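Local coordinates for protein phospholipase C-beta (PLC-beta) (Sepia officinalis, PDB 3QR0) that belongs to the phospholipase C-beta family, joining PH, EF-hand-like, TIM-barrel and C2 domains in one chain that holds a calcium ion, at residues 233-238 with 300-305; 354-359 with 365-370; 559-564 with 636-641. One frame throughout, in Å; residues are numbered along the deposited sequence.

Interaction 1. Residues 233-238 with 300-305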
# COMPACT_ATOMS: atom_id res chain seq x y z
N GLY A 233 7.91 -33.44 -4.02
CA GLY A 233 6.59 -33.84 -4.51
C GLY A 233 6.12 -33.01 -5.69
O GLY A 233 5.53 -33.53 -6.63
N ILE A 234 6.39 -31.70 -5.65
CA ILE A 234 6.00 -30.81 -6.75
C ILE A 234 6.81 -31.12 -8.02
O ILE A 234 6.26 -31.14 -9.12
CB ILE A 234 6.16 -29.33 -6.36
CG1 ILE A 234 5.14 -28.95 -5.29
CG2 ILE A 234 6.01 -28.43 -7.58
CD1 ILE A 234 5.41 -27.61 -4.62
N PHE A 235 8.10 -31.38 -7.86
CA PHE A 235 8.95 -31.77 -8.98
C PHE A 235 8.46 -33.08 -9.62
O PHE A 235 8.38 -33.18 -10.84
CB PHE A 235 10.40 -31.91 -8.50
CG PHE A 235 11.37 -32.17 -9.61
CD1 PHE A 235 11.71 -31.15 -10.50
CD2 PHE A 235 11.94 -33.42 -9.78
CE1 PHE A 235 12.61 -31.38 -11.53
CE2 PHE A 235 12.84 -33.65 -10.80
CZ PHE A 235 13.17 -32.63 -11.68
N LYS A 236 8.13 -34.06 -8.79
CA LYS A 236 7.58 -35.34 -9.27
C LYS A 236 6.29 -35.12 -10.08
O LYS A 236 6.11 -35.72 -11.14
CB LYS A 236 7.30 -36.26 -8.07
CG LYS A 236 6.76 -37.64 -8.44
CD LYS A 236 6.67 -38.53 -7.21
CE LYS A 236 6.21 -39.94 -7.56
NZ LYS A 236 4.79 -39.97 -8.01
N GLU A 237 5.42 -34.26 -9.56
CA GLU A 237 4.17 -33.88 -10.21
C GLU A 237 4.40 -33.28 -11.60
O GLU A 237 3.83 -33.75 -12.59
CB GLU A 237 3.42 -32.89 -9.31
CG GLU A 237 2.08 -32.35 -9.85
CD GLU A 237 1.52 -31.20 -8.99
OE1 GLU A 237 2.28 -30.28 -8.66
OE2 GLU A 237 0.32 -31.22 -8.66
N LEU A 238 5.25 -32.25 -11.68
CA LEU A 238 5.47 -31.52 -12.94
C LEU A 238 6.28 -32.30 -13.97
O LEU A 238 6.13 -32.09 -15.17
CB LEU A 238 6.14 -30.16 -12.68
CG LEU A 238 5.38 -29.21 -11.76
CD1 LEU A 238 6.04 -27.83 -11.76
CD2 LEU A 238 3.91 -29.10 -12.15
N GLU A 300 16.38 -28.12 -8.37
CA GLU A 300 16.95 -26.87 -7.90
C GLU A 300 16.68 -25.74 -8.90
O GLU A 300 16.48 -24.59 -8.50
CB GLU A 300 18.46 -27.02 -7.66
CG GLU A 300 18.83 -27.92 -6.47
CD GLU A 300 18.70 -29.42 -6.74
OE1 GLU A 300 18.67 -29.85 -7.92
OE2 GLU A 300 18.64 -30.18 -5.75
N GLY A 301 16.68 -26.07 -10.19
CA GLY A 301 16.29 -25.14 -11.24
C GLY A 301 14.84 -24.70 -11.13
O GLY A 301 14.51 -23.54 -11.36
N LEU A 302 13.96 -25.64 -10.77
CA LEU A 302 12.54 -25.34 -10.55
C LEU A 302 12.34 -24.37 -9.39
O LEU A 302 11.60 -23.40 -9.51
CB LEU A 302 11.74 -26.62 -10.29
CG LEU A 302 10.24 -26.45 -10.01
CD1 LEU A 302 9.54 -25.79 -11.21
CD2 LEU A 302 9.59 -27.78 -9.68
N LEU A 303 12.99 -24.66 -8.27
CA LEU A 303 12.90 -23.79 -7.09
C LEU A 303 13.40 -22.38 -7.43
O LEU A 303 12.81 -21.39 -7.01
CB LEU A 303 13.70 -24.37 -5.92
CG LEU A 303 13.65 -23.61 -4.59
CD1 LEU A 303 12.23 -23.17 -4.24
CD2 LEU A 303 14.23 -24.48 -3.48
N TYR A 304 14.48 -22.31 -8.20
CA TYR A 304 15.02 -21.02 -8.65
C TYR A 304 13.95 -20.25 -9.44
O TYR A 304 13.68 -19.08 -9.15
CB TYR A 304 16.28 -21.23 -9.50
CG TYR A 304 16.99 -19.96 -9.92
CD1 TYR A 304 18.09 -19.49 -9.20
CD2 TYR A 304 16.58 -19.25 -11.03
CE1 TYR A 304 18.75 -18.32 -9.59
CE2 TYR A 304 17.23 -18.07 -11.42
CZ TYR A 304 18.32 -17.63 -10.70
OH TYR A 304 18.96 -16.48 -11.09
N PHE A 305 13.34 -20.91 -10.42
CA PHE A 305 12.26 -20.29 -11.19
C PHE A 305 11.13 -19.79 -10.29
O PHE A 305 10.65 -18.67 -10.44
CB PHE A 305 11.64 -21.26 -12.20
CG PHE A 305 10.28 -20.82 -12.68
CD1 PHE A 305 10.15 -19.77 -13.57
CD2 PHE A 305 9.13 -21.42 -12.18
CE1 PHE A 305 8.91 -19.34 -13.99
CE2 PHE A 305 7.88 -20.99 -12.60
CZ PHE A 305 7.77 -19.96 -13.50
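L302 meets three residues of helix 230-238: I234, F235 and L238. The two helix segments run at 99° to each other, and their axes come no closer than 10.6 Å. At that spacing the contact is made mainly by side chains; L302 CD2 also comes 4.1 Å from F235 CA. L302 supplies more than half of the 148 Å² buried between them.

All the direct contacts are apolar. L302 holds CG anti to its backbone N (chi1 179°), which sends the fork of two methyls across to the other helix. CD2 is the busier branch. It lies 4.1 Å from F235 CD1, close to the ring plane, so L302 meets the edge of the ring, not its face. It also reaches I234, with CG2 of I234 and CD2 of L302 4.2 Å apart. L238 CD1 lies 4.1 Å from both methyls of L302, CD1 and CD2, and the two leucine side chains cross at about a right angle. L302 is thus received by two successive residues and by one a helical turn further on. The distances are those of ordinary van der Waals contact.

No hydrogen bond passes between the segments. The backbone polar groups are used inside each helix instead, as in L238 N to I234 O at 3.0 Å and F305 N to G301 O at 3.0 Å.

I245 touches F235, L238 and L302 alike. F253 of helix 247-257 touches both L238 and F305, and F250 meets the F305 ring edge-to-face. E237, on the outer side, hydrogen-bonds Y745 through OE1.

Helices crossing nearly at right angles through a largely buried apolar cluster, with I245 of the short strand 245-246 against it, are consistent with the EF-hand-like domain of this family.

Interaction 2. Residues 354-359 with 365-370. With CA (calcium ion), chain B.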
# COMPACT_ATOMS: atom_id res chain seq x y z
N GLU A 354 2.63 16.86 9.96
CA GLU A 354 3.39 15.83 9.23
C GLU A 354 2.54 14.67 8.72
O GLU A 354 2.84 14.10 7.67
CB GLU A 354 4.53 15.30 10.12
CG GLU A 354 5.42 14.23 9.47
CD GLU A 354 6.14 14.69 8.21
OE1 GLU A 354 6.58 15.86 8.13
OE2 GLU A 354 6.28 13.87 7.28
N ILE A 355 1.48 14.32 9.45
CA ILE A 355 0.56 13.27 9.01
C ILE A 355 -0.01 13.54 7.61
O ILE A 355 -0.25 12.61 6.85
CB ILE A 355 -0.58 13.01 10.05
CG1 ILE A 355 -1.38 11.74 9.70
CG2 ILE A 355 -1.51 14.21 10.15
CD1 ILE A 355 -0.55 10.48 9.60
N TYR A 356 -0.22 14.81 7.26
CA TYR A 356 -0.69 15.16 5.92
C TYR A 356 0.31 14.76 4.84
O TYR A 356 -0.08 14.23 3.80
CB TYR A 356 -1.05 16.65 5.80
CG TYR A 356 -2.38 16.97 6.42
CD1 TYR A 356 -3.56 16.90 5.68
CD2 TYR A 356 -2.47 17.34 7.76
CE1 TYR A 356 -4.79 17.19 6.26
CE2 TYR A 356 -3.69 17.63 8.35
CZ TYR A 356 -4.84 17.55 7.60
OH TYR A 356 -6.04 17.84 8.21
N ARG A 357 1.59 15.01 5.09
CA ARG A 357 2.63 14.59 4.16
C ARG A 357 2.62 13.07 4.06
O ARG A 357 2.62 12.52 2.97
CB ARG A 357 4.01 15.09 4.62
CG ARG A 357 4.12 16.60 4.72
CD ARG A 357 5.56 17.05 4.95
NE ARG A 357 5.62 18.49 5.19
CZ ARG A 357 5.55 19.09 6.39
NH1 ARG A 357 5.44 18.40 7.51
NH2 ARG A 357 5.60 20.41 6.45
N GLN A 358 2.56 12.38 5.21
CA GLN A 358 2.63 10.92 5.20
C GLN A 358 1.45 10.27 4.48
O GLN A 358 1.63 9.30 3.75
CB GLN A 358 2.74 10.35 6.63
CG GLN A 358 4.06 10.68 7.32
CD GLN A 358 5.27 10.20 6.54
OE1 GLN A 358 5.30 9.08 6.03
NE2 GLN A 358 6.29 11.05 6.45
N VAL A 359 0.25 10.81 4.68
CA VAL A 359 -0.94 10.27 4.02
C VAL A 359 -0.87 10.45 2.50
O VAL A 359 -1.19 9.53 1.74
CB VAL A 359 -2.24 10.87 4.62
CG1 VAL A 359 -3.45 10.53 3.77
CG2 VAL A 359 -2.43 10.36 6.05
N ARG A 365 -5.53 10.39 -2.05
CA ARG A 365 -5.89 11.57 -2.86
C ARG A 365 -6.91 12.50 -2.20
O ARG A 365 -7.04 13.66 -2.60
CB ARG A 365 -6.44 11.15 -4.23
CG ARG A 365 -5.47 10.34 -5.09
CD ARG A 365 -4.29 11.17 -5.61
NE ARG A 365 -3.21 11.19 -4.64
CZ ARG A 365 -2.18 12.03 -4.63
NH1 ARG A 365 -2.04 12.97 -5.56
NH2 ARG A 365 -1.28 11.93 -3.67
N CYS A 366 -7.64 12.01 -1.21
CA CYS A 366 -8.71 12.80 -0.60
C CYS A 366 -8.46 12.91 0.90
O CYS A 366 -8.35 11.89 1.59
CB CYS A 366 -10.07 12.18 -0.88
SG CYS A 366 -11.49 13.15 -0.23
N LEU A 367 -8.38 14.14 1.38
CA LEU A 367 -8.00 14.44 2.75
C LEU A 367 -9.09 15.27 3.41
O LEU A 367 -9.91 15.88 2.72
CB LEU A 367 -6.71 15.25 2.79
CG LEU A 367 -5.57 14.84 1.85
CD1 LEU A 367 -4.46 15.88 1.91
CD2 LEU A 367 -5.05 13.46 2.20
N GLU A 368 -9.07 15.30 4.73
CA GLU A 368 -10.03 16.10 5.48
C GLU A 368 -9.33 17.13 6.36
O GLU A 368 -8.33 16.83 7.02
CB GLU A 368 -10.91 15.20 6.33
CG GLU A 368 -12.05 15.93 7.03
CD GLU A 368 -13.06 14.99 7.64
OE1 GLU A 368 -12.83 13.77 7.58
OE2 GLU A 368 -14.08 15.47 8.18
N LEU A 369 -9.87 18.34 6.36
CA LEU A 369 -9.38 19.44 7.18
C LEU A 369 -10.57 20.00 7.95
O LEU A 369 -11.49 20.57 7.35
CB LEU A 369 -8.75 20.54 6.31
CG LEU A 369 -7.45 20.25 5.52
CD1 LEU A 369 -7.66 19.25 4.37
CD2 LEU A 369 -6.88 21.55 4.95
N ASP A 370 -10.56 19.82 9.27
CA ASP A 370 -11.59 20.37 10.16
C ASP A 370 -11.11 21.72 10.65
O ASP A 370 -10.24 21.80 11.53
CB ASP A 370 -11.81 19.46 11.38
CG ASP A 370 -12.55 18.18 11.04
OD1 ASP A 370 -12.77 17.87 9.85
OD2 ASP A 370 -12.90 17.44 11.99
CA CA B . -14.24 15.89 10.51
O HOH W 1 -15.18 15.30 12.71
O HOH W 2 -15.54 13.83 10.43
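Y356 reaches from helix 354-361 to strand 366-372 and hydrogen-bonds its backbone. This is a helix-to-strand contact of the TIM-barrel X domain. The strand follows the helix after a short connection and runs back almost antiparallel to it, at 167°.

The Y356 hydroxyl donates to E368 O at 2.8 Å. It approaches in the carbonyl plane, on a lone pair, with a C=O...O angle of 144°. The ring is packed as well. L367 CD1 lies at its edge, 4.0 Å from Y356 CD1. L369 CD1 is 4.0 Å from Y356 CE1. One turn further along the helix, V359 CG1 touches L367 CD2 at 3.7 Å, and these two side chains slide past each other in opposite directions. All five residues are buried.

The same strand carries part of the calcium site. E368 points away from the helix; its chain is extended and it binds the calcium ion through OE2 at 2.4 Å. Its other oxygen, OE1, makes a salt bridge with R570, which probably steadies the carboxylate. D370 binds with both oxygens. N339, E417 and two waters complete the coordination. Y356 thus bonds the backbone carbonyl of a residue whose side chain binds the metal, which probably helps to position the strand that carries E368 and D370.

Further out, Y356 also packs on V396 of helix 393-403, and L367 on L414 of the neighbouring parallel strand 412-418. On the outer side of the helix, E354 forms a salt bridge with R74 of strand 70-75, in the PH domain. Its carboxylate also takes two bonds within the helix. R357 NH1 comes to OE1 from above the carboxylate plane, and Q358 NE2 reaches the anti lone pair of E354 OE2 at 2.9 Å.

Interaction 3. Residues 559-564 with 636-641; sequences DFVDYN and FDPFTE
V561 and F636 bring their CA atoms to 6.9 Å, where helix 557-563 faces an irregular loop that makes a type I beta turn from D637 to T640. V561 carries the direct contact. It points toward the loop, and one methyl, CG2, does most of the touching. With CG1 anti to the backbone N (chi1 172°), CG2 is the branch left to face the loop. CG2 lies 4.0 Å from P638 CD and 4.1 Å from F636 CD2. It also sits against the backbone, 3.7 Å from F636 O. The P638 N lies over one face of the F636 ring, 3.9 Å above the plane and offset toward the rim. F628 meets the same ring edge-to-face.

A water adds a polar link. It donates to D562 OD2 at 2.8 Å and accepts from F636 N at 2.9 Å. D562 has charged partners too: OD1 pairs with R635, which D559 also engages, and OD2 pairs with K565. Within the loop, D637 OD1 accepts from F639 N at 2.9 Å, an Asx turn at the start of the beta turn, which probably stiffens it.

The contact joins a helix of the Y domain to the loop that leads toward strand 650-660 of the C2 domain. Its chemistry is mixed. The apolar patch is small, and no direct hydrogen bond crosses between the segments. F636 O is buried against V561 without a partner in the model. Polar linkage here is thus indirect, through the water and probably helped by the salt bridges of R635, the residue just before F636.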
# COMPACT_ATOMS: atom_id res chain seq x y z
N ASP A 559 -30.42 1.89 -6.77
CA ASP A 559 -30.39 3.33 -7.02
C ASP A 559 -29.08 3.98 -6.55
O ASP A 559 -28.60 4.93 -7.17
CB ASP A 559 -31.56 4.04 -6.32
CG ASP A 559 -32.92 3.61 -6.86
OD1 ASP A 559 -33.01 3.03 -7.96
OD2 ASP A 559 -33.92 3.87 -6.16
N PHE A 560 -28.51 3.45 -5.46
CA PHE A 560 -27.24 3.97 -4.94
C PHE A 560 -26.14 3.73 -5.97
O PHE A 560 -25.37 4.64 -6.29
CB PHE A 560 -26.89 3.28 -3.61
CG PHE A 560 -26.04 4.11 -2.67
CD1 PHE A 560 -25.31 5.22 -3.11
CD2 PHE A 560 -25.94 3.75 -1.33
CE1 PHE A 560 -24.53 5.95 -2.23
CE2 PHE A 560 -25.15 4.48 -0.45
CZ PHE A 560 -24.45 5.58 -0.90
N VAL A 561 -26.07 2.51 -6.50
CA VAL A 561 -25.11 2.18 -7.56
C VAL A 561 -25.29 3.09 -8.78
O VAL A 561 -24.31 3.57 -9.34
CB VAL A 561 -25.23 0.70 -7.97
CG1 VAL A 561 -24.38 0.40 -9.20
CG2 VAL A 561 -24.83 -0.22 -6.81
N ASP A 562 -26.54 3.34 -9.18
CA ASP A 562 -26.82 4.19 -10.33
C ASP A 562 -26.42 5.65 -10.09
O ASP A 562 -25.86 6.30 -10.97
CB ASP A 562 -28.31 4.13 -10.71
CG ASP A 562 -28.67 2.89 -11.52
OD1 ASP A 562 -29.86 2.76 -11.87
OD2 ASP A 562 -27.79 2.05 -11.82
N TYR A 563 -26.72 6.17 -8.91
CA TYR A 563 -26.30 7.51 -8.50
C TYR A 563 -24.78 7.70 -8.67
O TYR A 563 -24.32 8.72 -9.20
CB TYR A 563 -26.71 7.79 -7.05
CG TYR A 563 -26.09 9.02 -6.44
CD1 TYR A 563 -26.73 10.25 -6.48
CD2 TYR A 563 -24.85 8.95 -5.81
CE1 TYR A 563 -26.15 11.39 -5.92
CE2 TYR A 563 -24.26 10.08 -5.26
CZ TYR A 563 -24.91 11.29 -5.31
OH TYR A 563 -24.31 12.40 -4.75
N ASN A 564 -24.02 6.70 -8.25
CA ASN A 564 -22.55 6.75 -8.30
C ASN A 564 -21.94 6.57 -9.70
O ASN A 564 -20.72 6.58 -9.85
CB ASN A 564 -21.96 5.73 -7.33
CG ASN A 564 -22.05 6.18 -5.88
OD1 ASN A 564 -21.91 7.37 -5.57
ND2 ASN A 564 -22.27 5.23 -4.97
N PHE A 636 -27.84 -3.09 -10.80
CA PHE A 636 -27.02 -4.01 -10.01
C PHE A 636 -27.33 -3.90 -8.52
O PHE A 636 -27.21 -2.83 -7.93
CB PHE A 636 -25.53 -3.74 -10.25
CG PHE A 636 -24.62 -4.52 -9.35
CD1 PHE A 636 -24.62 -5.91 -9.37
CD2 PHE A 636 -23.77 -3.87 -8.46
CE1 PHE A 636 -23.78 -6.64 -8.54
CE2 PHE A 636 -22.93 -4.59 -7.63
CZ PHE A 636 -22.94 -5.99 -7.67
N ASP A 637 -27.73 -5.02 -7.92
CA ASP A 637 -27.97 -5.12 -6.49
C ASP A 637 -26.74 -5.77 -5.85
O ASP A 637 -26.51 -6.97 -6.03
CB ASP A 637 -29.24 -5.94 -6.22
CG ASP A 637 -29.56 -6.07 -4.74
OD1 ASP A 637 -28.81 -5.54 -3.89
OD2 ASP A 637 -30.59 -6.71 -4.42
N PRO A 638 -25.93 -4.98 -5.11
CA PRO A 638 -24.74 -5.54 -4.46
C PRO A 638 -25.03 -6.57 -3.37
O PRO A 638 -24.10 -7.23 -2.91
CB PRO A 638 -24.04 -4.31 -3.87
CG PRO A 638 -25.08 -3.28 -3.78
CD PRO A 638 -25.98 -3.52 -4.94
N PHE A 639 -26.29 -6.72 -2.97
CA PHE A 639 -26.68 -7.78 -2.03
C PHE A 639 -27.10 -9.08 -2.72
O PHE A 639 -27.57 -10.00 -2.06
CB PHE A 639 -27.80 -7.29 -1.11
CG PHE A 639 -27.37 -6.19 -0.20
CD1 PHE A 639 -26.64 -6.47 0.95
CD2 PHE A 639 -27.67 -4.87 -0.49
CE1 PHE A 639 -26.24 -5.46 1.80
CE2 PHE A 639 -27.27 -3.85 0.34
CZ PHE A 639 -26.55 -4.15 1.49
N THR A 640 -26.94 -9.14 -4.04
CA THR A 640 -27.27 -10.35 -4.80
C THR A 640 -26.44 -11.54 -4.31
O THR A 640 -25.27 -11.39 -3.96
CB THR A 640 -27.05 -10.17 -6.32
OG1 THR A 640 -27.43 -11.36 -7.00
CG2 THR A 640 -25.59 -9.86 -6.63
N GLU A 641 -27.07 -12.72 -4.28
CA GLU A 641 -26.40 -13.97 -3.94
C GLU A 641 -26.28 -14.89 -5.16
O GLU A 641 -25.88 -16.05 -5.03
CB GLU A 641 -27.15 -14.69 -2.82
CG GLU A 641 -27.45 -13.81 -1.61
CD GLU A 641 -28.02 -14.59 -0.45
OE1 GLU A 641 -27.27 -15.41 0.12
OE2 GLU A 641 -29.21 -14.40 -0.12
O HOH W 3 -28.18 -0.26 -10.31

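All three contacts are buried, but they sit in different parts of the chain and share no elements. Interaction 1 joins two helices of the EF-hand-like region, interaction 2 a helix and strand of the X domain, and interaction 3 a Y-domain helix and a loop. Interaction 2 lies deepest, its centre about 16 Å from the centre of the chain, against about 31 Å and 27 Å for the centres of interactions 1 and 3. It alone has a direct hydrogen bond across its segments and a metal. Interaction 1 is wholly apolar. Interaction 3 adds a water bridge. Nearest atoms of interactions 2 and 3 are about 13 Å apart.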